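Local atomic coordinates of putative enoyl-CoA hydratase (Thermus thermophilus, PDB entry 1UIY), a protein that probably catalyses the reversible hydration of (2E)-enoyl-CoA to (3S)-3-hydroxyacyl-CoA, a step of fatty acid beta-oxidation, and assembles as a homohexamer, a dimer of trimers. Residues M121-K133 against L157-A169. Numbering follows the deposited sequence.
Sequences MDEEARLGYTEVK and LLLTGRLVEAREA
L127 and V164 form the hydrogen-bonded pair of a short antiparallel beta ladder in the crotonase fold. It joins strand 126-128 to strand 163-165, at one side of the small three-stranded sheet that strand 105-106 completes. L127 N donates to V164 O at 3.1 Å, and V164 N returns a bond to L127 O. V164 CG2 packs at 4.2 Å from L127 CB on the face of the sheet where L127 also meets A110 of helix 108-114. On the other face R126 pairs with E165. The R126 chain bends at chi2 (-136°) and crosses L163 at about a right angle, with CD 3.8 Å from L163 CB. Its guanidinium lies by the E165 carboxylate in what is modelled as a salt bridge, though NH2 sits too close for its place to be sure. With an alanine in place of R126, the E165 carboxylate would probably lose this charge partner, and L163 CB the cover of CD. Before the ladder, the selenomethionine at M121 brings SE to 4.1 Å from A169 CB. On the way to E131, the inferred active-site residue, Y129 CB rests on L158 CD2 at 3.7 Å. The Y129 side chain also touches L114 and V141. One water ties this end to helix 151-160: it donates to Y129 O at 2.7 Å and to L158 O at 3.1 Å.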
HETATM    1  N   MSE A 121      28.307  14.183  -9.607  1.00 58.31           N
HETATM    2  CA  MSE A 121      29.177  13.285 -10.352  1.00 60.48           C
HETATM    3  C   MSE A 121      30.240  13.993 -11.198  1.00 61.94           C
HETATM    4  O   MSE A 121      29.996  15.058 -11.784  1.00 61.30           O
HETATM    5  CB  MSE A 121      28.310  12.381 -11.235  1.00 59.82           C
HETATM    6  CG  MSE A 121      29.070  11.381 -12.065  1.00 62.96           C
HETATM    7 SE   MSE A 121      27.899  10.222 -13.085  1.00 66.53          SE
HETATM    8  CE  MSE A 121      28.448   8.543 -12.332  1.00 65.81           C
ATOM      9  N   ASP A 122      31.425  13.389 -11.238  1.00 62.50           N
ATOM     10  CA  ASP A 122      32.547  13.904 -12.011  1.00 63.64           C
ATOM     11  C   ASP A 122      32.162  13.846 -13.485  1.00 63.33           C
ATOM     12  O   ASP A 122      31.681  12.824 -13.973  1.00 62.99           O
ATOM     13  CB  ASP A 122      33.789  13.036 -11.765  1.00 65.92           C
ATOM     14  CG  ASP A 122      35.050  13.602 -12.413  1.00 67.72           C
ATOM     15  OD1 ASP A 122      35.574  14.631 -11.923  1.00 66.57           O
ATOM     16  OD2 ASP A 122      35.519  13.010 -13.413  1.00 69.32           O
ATOM     17  N   GLU A 123      32.375  14.949 -14.189  1.00 63.41           N
ATOM     18  CA  GLU A 123      32.044  15.041 -15.603  1.00 63.97           C
ATOM     19  C   GLU A 123      32.632  13.908 -16.427  1.00 63.74           C
ATOM     20  O   GLU A 123      32.237  13.701 -17.569  1.00 62.60           O
ATOM     21  CB  GLU A 123      32.529  16.384 -16.143  1.00 66.77           C
ATOM     22  CG  GLU A 123      32.461  16.546 -17.647  1.00 70.41           C
ATOM     23  CD  GLU A 123      32.917  17.929 -18.086  1.00 73.04           C
ATOM     24  OE1 GLU A 123      32.192  18.907 -17.800  1.00 74.07           O
ATOM     25  OE2 GLU A 123      34.003  18.041 -18.701  1.00 73.46           O
ATOM     26  N   GLU A 124      33.570  13.170 -15.843  1.00 64.77           N
ATOM     27  CA  GLU A 124      34.213  12.064 -16.548  1.00 65.81           C
ATOM     28  C   GLU A 124      33.939  10.705 -15.916  1.00 64.69           C
ATOM     29  O   GLU A 124      34.453   9.682 -16.372  1.00 63.28           O
ATOM     30  CB  GLU A 124      35.729  12.282 -16.601  1.00 68.17           C
ATOM     31  CG  GLU A 124      36.157  13.591 -17.240  1.00 71.81           C
ATOM     32  CD  GLU A 124      37.607  13.567 -17.687  1.00 74.24           C
ATOM     33  OE1 GLU A 124      38.104  14.616 -18.151  1.00 74.96           O
ATOM     34  OE2 GLU A 124      38.248  12.496 -17.579  1.00 75.09           O
ATOM     35  N   ALA A 125      33.127  10.693 -14.868  1.00 63.73           N
ATOM     36  CA  ALA A 125      32.821   9.454 -14.180  1.00 63.04           C
ATOM     37  C   ALA A 125      31.774   8.631 -14.905  1.00 62.99           C
ATOM     38  O   ALA A 125      31.101   9.119 -15.813  1.00 63.81           O
ATOM     39  CB  ALA A 125      32.356   9.753 -12.765  1.00 62.84           C
ATOM     40  N   ARG A 126      31.662   7.369 -14.504  1.00 62.87           N
ATOM     41  CA  ARG A 126      30.675   6.457 -15.061  1.00 62.32           C
ATOM     42  C   ARG A 126      29.897   5.800 -13.920  1.00 60.84           C
ATOM     43  O   ARG A 126      30.370   5.729 -12.780  1.00 60.76           O
ATOM     44  CB  ARG A 126      31.339   5.392 -15.937  1.00 64.59           C
ATOM     45  CG  ARG A 126      31.696   5.892 -17.324  1.00 69.13           C
ATOM     46  CD  ARG A 126      31.306   4.878 -18.383  1.00 73.27           C
ATOM     47  NE  ARG A 126      31.350   5.441 -19.732  1.00 77.31           N
ATOM     48  CZ  ARG A 126      30.873   4.823 -20.812  1.00 79.92           C
ATOM     49  NH1 ARG A 126      30.315   3.623 -20.706  1.00 80.36           N
ATOM     50  NH2 ARG A 126      30.947   5.408 -22.003  1.00 81.74           N
ATOM     51  N   LEU A 127      28.699   5.321 -14.235  1.00 58.19           N
ATOM     52  CA  LEU A 127      27.836   4.691 -13.247  1.00 54.41           C
ATOM     53  C   LEU A 127      27.064   3.573 -13.928  1.00 51.03           C
ATOM     54  O   LEU A 127      26.640   3.720 -15.070  1.00 51.08           O
ATOM     55  CB  LEU A 127      26.861   5.733 -12.699  1.00 55.82           C
ATOM     56  CG  LEU A 127      25.855   5.360 -11.617  1.00 56.57           C
ATOM     57  CD1 LEU A 127      26.583   5.081 -10.312  1.00 57.46           C
ATOM     58  CD2 LEU A 127      24.875   6.507 -11.452  1.00 55.86           C
ATOM     59  N   GLY A 128      26.882   2.459 -13.231  1.00 47.37           N
ATOM     60  CA  GLY A 128      26.154   1.356 -13.820  1.00 44.23           C
ATOM     61  C   GLY A 128      25.918   0.179 -12.900  1.00 43.01           C
ATOM     62  O   GLY A 128      26.725  -0.122 -12.019  1.00 42.45           O
ATOM     63  N   TYR A 129      24.798  -0.497 -13.118  1.00 41.85           N
ATOM     64  CA  TYR A 129      24.435  -1.656 -12.321  1.00 42.92           C
ATOM     65  C   TYR A 129      24.607  -2.880 -13.203  1.00 43.65           C
ATOM     66  O   TYR A 129      23.731  -3.227 -13.991  1.00 44.89           O
ATOM     67  CB  TYR A 129      22.994  -1.505 -11.836  1.00 41.91           C
ATOM     68  CG  TYR A 129      22.764  -0.152 -11.195  1.00 41.36           C
ATOM     69  CD1 TYR A 129      22.363   0.948 -11.959  1.00 39.90           C
ATOM     70  CD2 TYR A 129      23.022   0.045  -9.841  1.00 40.99           C
ATOM     71  CE1 TYR A 129      22.227   2.215 -11.388  1.00 39.86           C
ATOM     72  CE2 TYR A 129      22.895   1.310  -9.258  1.00 41.43           C
ATOM     73  CZ  TYR A 129      22.501   2.391 -10.035  1.00 41.22           C
ATOM     74  OH  TYR A 129      22.419   3.645  -9.463  1.00 39.22           O
ATOM     75  N   THR A 130      25.753  -3.536 -13.047  1.00 43.32           N
ATOM     76  CA  THR A 130      26.123  -4.688 -13.861  1.00 42.68           C
ATOM     77  C   THR A 130      25.756  -6.087 -13.368  1.00 42.06           C
ATOM     78  O   THR A 130      26.063  -7.071 -14.035  1.00 42.89           O
ATOM     79  CB  THR A 130      27.641  -4.657 -14.110  1.00 43.75           C
ATOM     80  OG1 THR A 130      28.324  -4.648 -12.850  1.00 44.50           O
ATOM     81  CG2 THR A 130      28.027  -3.398 -14.875  1.00 43.32           C
ATOM     82  N   GLU A 131      25.104  -6.185 -12.217  1.00 40.03           N
ATOM     83  CA  GLU A 131      24.734  -7.478 -11.657  1.00 37.67           C
ATOM     84  C   GLU A 131      24.295  -8.546 -12.677  1.00 38.08           C
ATOM     85  O   GLU A 131      24.853  -9.646 -12.705  1.00 34.94           O
ATOM     86  CB  GLU A 131      23.639  -7.291 -10.604  1.00 37.64           C
ATOM     87  CG  GLU A 131      24.101  -6.629  -9.310  1.00 38.68           C
ATOM     88  CD  GLU A 131      24.431  -5.142  -9.460  1.00 39.40           C
ATOM     89  OE1 GLU A 131      24.890  -4.536  -8.468  1.00 39.39           O
ATOM     90  OE2 GLU A 131      24.229  -4.577 -10.557  1.00 37.89           O
ATOM     91  N   VAL A 132      23.308  -8.234 -13.515  1.00 37.77           N
ATOM     92  CA  VAL A 132      22.836  -9.221 -14.487  1.00 40.02           C
ATOM     93  C   VAL A 132      23.893  -9.768 -15.446  1.00 40.16           C
ATOM     94  O   VAL A 132      23.829 -10.933 -15.844  1.00 39.79           O
ATOM     95  CB  VAL A 132      21.680  -8.686 -15.344  1.00 39.07           C
ATOM     96  CG1 VAL A 132      20.397  -8.761 -14.567  1.00 39.02           C
ATOM     97  CG2 VAL A 132      21.982  -7.272 -15.804  1.00 39.25           C
ATOM     98  N   LYS A 133      24.844  -8.927 -15.832  1.00 39.76           N
ATOM     99  CA  LYS A 133      25.903  -9.348 -16.746  1.00 39.53           C
ATOM    100  C   LYS A 133      26.617 -10.597 -16.253  1.00 38.65           C
ATOM    101  O   LYS A 133      27.082 -11.396 -17.057  1.00 39.47           O
ATOM    102  CB  LYS A 133      26.933  -8.228 -16.923  1.00 39.86           C
ATOM    103  CG  LYS A 133      26.353  -6.951 -17.480  1.00 43.53           C
ATOM    104  CD  LYS A 133      26.790  -6.724 -18.911  1.00 46.18           C
ATOM    105  CE  LYS A 133      27.906  -5.692 -18.975  1.00 47.18           C
ATOM    106  NZ  LYS A 133      29.009  -5.999 -18.021  1.00 49.93           N
ATOM    107  N   LEU A 157      18.637   0.380 -17.550  1.00 39.22           N
ATOM    108  CA  LEU A 157      19.802   0.224 -16.695  1.00 40.32           C
ATOM    109  C   LEU A 157      19.999  -1.157 -16.071  1.00 39.64           C
ATOM    110  O   LEU A 157      21.117  -1.661 -16.027  1.00 40.35           O
ATOM    111  CB  LEU A 157      19.771   1.292 -15.598  1.00 40.26           C
ATOM    112  CG  LEU A 157      19.972   2.711 -16.141  1.00 42.77           C
ATOM    113  CD1 LEU A 157      19.397   3.728 -15.190  1.00 45.59           C
ATOM    114  CD2 LEU A 157      21.449   2.969 -16.359  1.00 44.46           C
ATOM    115  N   LEU A 158      18.930  -1.785 -15.598  1.00 38.12           N
ATOM    116  CA  LEU A 158      19.092  -3.083 -14.964  1.00 37.05           C
ATOM    117  C   LEU A 158      19.133  -4.275 -15.893  1.00 37.70           C
ATOM    118  O   LEU A 158      19.722  -5.292 -15.535  1.00 37.98           O
ATOM    119  CB  LEU A 158      18.013  -3.307 -13.902  1.00 35.13           C
ATOM    120  CG  LEU A 158      17.959  -2.278 -12.771  1.00 33.79           C
ATOM    121  CD1 LEU A 158      16.991  -2.758 -11.716  1.00 33.73           C
ATOM    122  CD2 LEU A 158      19.336  -2.073 -12.168  1.00 31.66           C
ATOM    123  N   LEU A 159      18.518  -4.167 -17.072  1.00 38.86           N
ATOM    124  CA  LEU A 159      18.509  -5.289 -18.022  1.00 38.46           C
ATOM    125  C   LEU A 159      19.745  -5.335 -18.928  1.00 38.74           C
ATOM    126  O   LEU A 159      20.213  -6.415 -19.294  1.00 39.00           O
ATOM    127  CB  LEU A 159      17.244  -5.266 -18.890  1.00 36.44           C
ATOM    128  CG  LEU A 159      15.911  -5.375 -18.148  1.00 36.41           C
ATOM    129  CD1 LEU A 159      14.795  -5.550 -19.143  1.00 36.21           C
ATOM    130  CD2 LEU A 159      15.931  -6.548 -17.188  1.00 37.91           C
ATOM    131  N   THR A 160      20.274  -4.172 -19.288  1.00 37.76           N
ATOM    132  CA  THR A 160      21.455  -4.127 -20.140  1.00 37.88           C
ATOM    133  C   THR A 160      22.710  -4.173 -19.293  1.00 38.50           C
ATOM    134  O   THR A 160      23.726  -4.744 -19.698  1.00 39.55           O
ATOM    135  CB  THR A 160      21.512  -2.844 -20.957  1.00 38.18           C
ATOM    136  OG1 THR A 160      21.758  -1.735 -20.078  1.00 38.53           O
ATOM    137  CG2 THR A 160      20.203  -2.651 -21.728  1.00 37.43           C
ATOM    138  N   GLY A 161      22.635  -3.552 -18.120  1.00 38.48           N
ATOM    139  CA  GLY A 161      23.766  -3.518 -17.218  1.00 36.86           C
ATOM    140  C   GLY A 161      24.812  -2.543 -17.705  1.00 37.69           C
ATOM    141  O   GLY A 161      25.934  -2.549 -17.220  1.00 39.54           O
ATOM    142  N   ARG A 162      24.447  -1.696 -18.662  1.00 38.39           N
ATOM    143  CA  ARG A 162      25.395  -0.726 -19.209  1.00 39.26           C
ATOM    144  C   ARG A 162      25.810   0.348 -18.212  1.00 40.73           C
ATOM    145  O   ARG A 162      25.201   0.514 -17.158  1.00 40.94           O
ATOM    146  CB  ARG A 162      24.824  -0.069 -20.479  1.00 38.52           C
ATOM    147  CG  ARG A 162      23.590   0.799 -20.284  1.00 35.35           C
ATOM    148  CD  ARG A 162      22.902   1.081 -21.613  1.00 32.08           C
ATOM    149  NE  ARG A 162      21.788   2.019 -21.469  1.00 34.50           N
ATOM    150  CZ  ARG A 162      21.917   3.348 -21.414  1.00 35.43           C
ATOM    151  NH1 ARG A 162      23.118   3.915 -21.504  1.00 32.96           N
ATOM    152  NH2 ARG A 162      20.844   4.113 -21.243  1.00 33.08           N
ATOM    153  N   LEU A 163      26.875   1.062 -18.542  1.00 43.00           N
ATOM    154  CA  LEU A 163      27.360   2.124 -17.679  1.00 45.65           C
ATOM    155  C   LEU A 163      26.982   3.436 -18.354  1.00 46.82           C
ATOM    156  O   LEU A 163      27.284   3.652 -19.526  1.00 47.70           O
ATOM    157  CB  LEU A 163      28.885   2.030 -17.500  1.00 45.35           C
ATOM    158  CG  LEU A 163      29.481   0.731 -16.921  1.00 46.31           C
ATOM    159  CD1 LEU A 163      30.965   0.914 -16.683  1.00 46.32           C
ATOM    160  CD2 LEU A 163      28.819   0.363 -15.614  1.00 46.76           C
ATOM    161  N   VAL A 164      26.296   4.305 -17.626  1.00 46.85           N
ATOM    162  CA  VAL A 164      25.907   5.573 -18.208  1.00 46.88           C
ATOM    163  C   VAL A 164      26.966   6.606 -17.877  1.00 47.64           C
ATOM    164  O   VAL A 164      27.811   6.380 -17.012  1.00 47.04           O
ATOM    165  CB  VAL A 164      24.520   6.030 -17.689  1.00 46.13           C
ATOM    166  CG1 VAL A 164      23.436   5.142 -18.269  1.00 43.95           C
ATOM    167  CG2 VAL A 164      24.481   5.961 -16.177  1.00 47.01           C
ATOM    168  N   GLU A 165      26.931   7.732 -18.583  1.00 49.23           N
ATOM    169  CA  GLU A 165      27.889   8.797 -18.361  1.00 50.54           C
ATOM    170  C   GLU A 165      27.186  10.035 -17.799  1.00 50.89           C
ATOM    171  O   GLU A 165      25.979  10.220 -17.984  1.00 50.44           O
ATOM    172  CB  GLU A 165      28.615   9.109 -19.671  1.00 52.49           C
ATOM    173  CG  GLU A 165      29.077   7.839 -20.394  1.00 59.03           C
ATOM    174  CD  GLU A 165      30.179   8.075 -21.426  1.00 62.67           C
ATOM    175  OE1 GLU A 165      31.351   8.267 -21.022  1.00 62.52           O
ATOM    176  OE2 GLU A 165      29.868   8.060 -22.643  1.00 64.23           O
ATOM    177  N   ALA A 166      27.953  10.868 -17.102  1.00 50.58           N
ATOM    178  CA  ALA A 166      27.444  12.084 -16.471  1.00 50.26           C
ATOM    179  C   ALA A 166      26.305  12.788 -17.196  1.00 49.32           C
ATOM    180  O   ALA A 166      25.334  13.205 -16.574  1.00 47.41           O
ATOM    181  CB  ALA A 166      28.589  13.067 -16.248  1.00 50.14           C
ATOM    182  N   ARG A 167      26.423  12.932 -18.508  1.00 50.18           N
ATOM    183  CA  ARG A 167      25.384  13.615 -19.260  1.00 52.29           C
ATOM    184  C   ARG A 167      24.035  12.893 -19.156  1.00 51.44           C
ATOM    185  O   ARG A 167      23.009  13.521 -18.883  1.00 50.57           O
ATOM    186  CB  ARG A 167      25.801  13.759 -20.730  1.00 55.81           C
ATOM    187  CG  ARG A 167      24.936  14.738 -21.531  1.00 60.54           C
ATOM    188  CD  ARG A 167      25.317  14.799 -23.019  1.00 66.03           C
ATOM    189  NE  ARG A 167      26.692  15.260 -23.256  1.00 71.31           N
ATOM    190  CZ  ARG A 167      27.745  14.463 -23.450  1.00 72.73           C
ATOM    191  NH1 ARG A 167      27.604  13.138 -23.443  1.00 72.26           N
ATOM    192  NH2 ARG A 167      28.947  14.994 -23.659  1.00 72.37           N
ATOM    193  N   GLU A 168      24.038  11.577 -19.360  1.00 50.26           N
ATOM    194  CA  GLU A 168      22.806  10.790 -19.302  1.00 49.39           C
ATOM    195  C   GLU A 168      22.325  10.607 -17.866  1.00 49.17           C
ATOM    196  O   GLU A 168      21.128  10.696 -17.587  1.00 49.80           O
ATOM    197  CB  GLU A 168      23.009   9.414 -19.960  1.00 48.06           C
ATOM    198  CG  GLU A 168      21.710   8.638 -20.172  1.00 47.14           C
ATOM    199  CD  GLU A 168      21.882   7.348 -20.976  1.00 47.41           C
ATOM    200  OE1 GLU A 168      20.853   6.728 -21.335  1.00 43.50           O
ATOM    201  OE2 GLU A 168      23.038   6.954 -21.245  1.00 47.74           O
ATOM    202  N   ALA A 169      23.260  10.354 -16.959  1.00 48.19           N
ATOM    203  CA  ALA A 169      22.931  10.147 -15.558  1.00 47.60           C
ATOM    204  C   ALA A 169      22.071  11.267 -14.968  1.00 48.71           C
ATOM    205  O   ALA A 169      21.146  11.007 -14.195  1.00 49.25           O
ATOM    206  CB  ALA A 169      24.206   9.982 -14.748  1.00 45.90           C
TER
HETATM  207  O   HOH W   1      21.925  -5.168 -13.313  1.00 32.59           O